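Local coordinates for metallo-beta-lactamase superfamily protein (Thermus thermophilus, PDB 2ZWR), which is probably a zinc-dependent hydrolase of the metallo-beta-lactamase fold, carrying a pair of metal ions in its presumed active site, at residues 86-89 against 90-94. Numbering follows the deposited sequence.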
loop_
_atom_site.group_PDB
_atom_site.type_symbol
_atom_site.label_atom_id
_atom_site.label_comp_id
_atom_site.label_asym_id
_atom_site.label_seq_id
_atom_site.Cartn_x
_atom_site.Cartn_y
_atom_site.Cartn_z
ATOM N N GLY A 86 -7.407 12.963 -7.940
ATOM C CA GLY A 86 -7.423 12.839 -9.389
ATOM C C GLY A 86 -7.118 11.456 -9.931
ATOM O O GLY A 86 -6.859 11.321 -11.116
ATOM N N ALA A 87 -7.181 10.428 -9.082
ATOM C CA ALA A 87 -6.752 9.081 -9.460
ATOM C C ALA A 87 -7.521 8.519 -10.650
ATOM O O ALA A 87 -6.950 7.831 -11.483
ATOM C CB ALA A 87 -6.839 8.124 -8.274
ATOM N N ASP A 88 -8.818 8.803 -10.711
ATOM C CA ASP A 88 -9.654 8.317 -11.800
ATOM C C ASP A 88 -9.266 8.983 -13.125
ATOM O O ASP A 88 -9.318 8.347 -14.167
ATOM C CB ASP A 88 -11.141 8.528 -11.486
ATOM C CG ASP A 88 -11.500 9.997 -11.263
ATOM O OD1 ASP A 88 -10.721 10.725 -10.609
ATOM O OD2 ASP A 88 -12.563 10.430 -11.739
ATOM N N LEU A 89 -8.860 10.251 -13.064
ATOM C CA LEU A 89 -8.353 10.980 -14.236
ATOM C C LEU A 89 -7.037 10.400 -14.729
ATOM O O LEU A 89 -6.831 10.256 -15.935
ATOM C CB LEU A 89 -8.170 12.471 -13.921
ATOM C CG LEU A 89 -9.381 13.271 -13.436
ATOM C CD1 LEU A 89 -8.957 14.714 -13.161
ATOM C CD2 LEU A 89 -10.502 13.242 -14.469
ATOM N N ALA A 90 -6.145 10.061 -13.800
ATOM C CA ALA A 90 -4.874 9.444 -14.169
ATOM C C ALA A 90 -5.114 8.080 -14.815
ATOM O O ALA A 90 -4.526 7.771 -15.853
ATOM C CB ALA A 90 -3.942 9.323 -12.953
ATOM N N ALA A 91 -5.980 7.261 -14.213
ATOM C CA ALA A 91 -6.341 5.983 -14.822
ATOM C C ALA A 91 -6.909 6.209 -16.236
ATOM O O ALA A 91 -6.542 5.499 -17.182
ATOM C CB ALA A 91 -7.335 5.236 -13.957
ATOM N N ARG A 92 -7.768 7.220 -16.362
ATOM C CA ARG A 92 -8.463 7.535 -17.618
ATOM C C ARG A 92 -7.521 7.861 -18.772
ATOM O O ARG A 92 -7.827 7.554 -19.925
ATOM C CB ARG A 92 -9.455 8.686 -17.409
ATOM C CG ARG A 92 -10.343 9.005 -18.619
ATOM C CD ARG A 92 -11.253 10.193 -18.324
ATOM N NE ARG A 92 -12.105 9.920 -17.168
ATOM C CZ ARG A 92 -12.811 10.829 -16.501
ATOM N NH1 ARG A 92 -12.787 12.106 -16.868
ATOM N NH2 ARG A 92 -13.548 10.450 -15.461
ATOM N N ALA A 93 -6.385 8.479 -18.450
ATOM C CA ALA A 93 -5.345 8.847 -19.425
ATOM C C ALA A 93 -4.665 7.625 -20.026
ATOM O O ALA A 93 -4.195 7.665 -21.160
ATOM C CB ALA A 93 -4.302 9.743 -18.768
ATOM N N TRP A 94 -4.598 6.552 -19.245
ATOM C CA TRP A 94 -4.125 5.256 -19.728
ATOM C C TRP A 94 -5.231 4.430 -20.390
ATOM O O TRP A 94 -4.995 3.285 -20.772
ATOM C CB TRP A 94 -3.502 4.471 -18.577
ATOM C CG TRP A 94 -2.245 5.098 -18.091
ATOM C CD1 TRP A 94 -2.054 5.772 -16.912
ATOM C CD2 TRP A 94 -1.000 5.153 -18.793
ATOM N NE1 TRP A 94 -0.754 6.216 -16.826
ATOM C CE2 TRP A 94 -0.088 5.854 -17.972
ATOM C CE3 TRP A 94 -0.561 4.661 -20.035
ATOM C CZ2 TRP A 94 1.241 6.082 -18.353
ATOM C CZ3 TRP A 94 0.764 4.887 -20.412
ATOM C CH2 TRP A 94 1.647 5.593 -19.569
#
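Asp88 and Arg92, one turn apart, reach the same way from the helix surface and are joined by a long salt bridge, with OD2 of Asp88 3.9 Å from NH2 of Arg92. The carboxylate and guanidinium planes stand 84° apart, and OD2 sits off the guanidinium plane, away from the directions of its N-H bonds, so only the charges attract. Arg92 sets out with CG anti to its own N (chi1 -174°) and then bends at chi3, which carries the guanidinium back toward the start of the helix. In this first turn the Asp88 carboxylate probably also interacts favourably with the positive end of the helix dipole.

Apolar contact comes from Leu89, whose CD2 covers one face of that guanidinium, 3.5 Å from NH1 of Arg92. A branched aliphatic chain suits this place, since the flat face of the cation needs no hydrogen-bond partner.

Four backbone hydrogen bonds tie the turns together, each from residue i+4 to i, as from Arg92 N to Asp88 O (2.9 Å). Gly86, the N-cap, leaves helical angles after helix 81-85, and its O accepts the first of them from Ala90 N; other residues can adopt its backbone angles too.

Ala87 and Ala91 share the buried side, where their small methyls pack on Val60 and on Phe57 and Ile98, respectively. Val60 and Phe57 flank the metal ligands Asp58 and His59, so this short alpha-helix, 87-93, lies against the His-X-His-X-Asp-His metal-binding loop of the metallo-beta-lactamase fold.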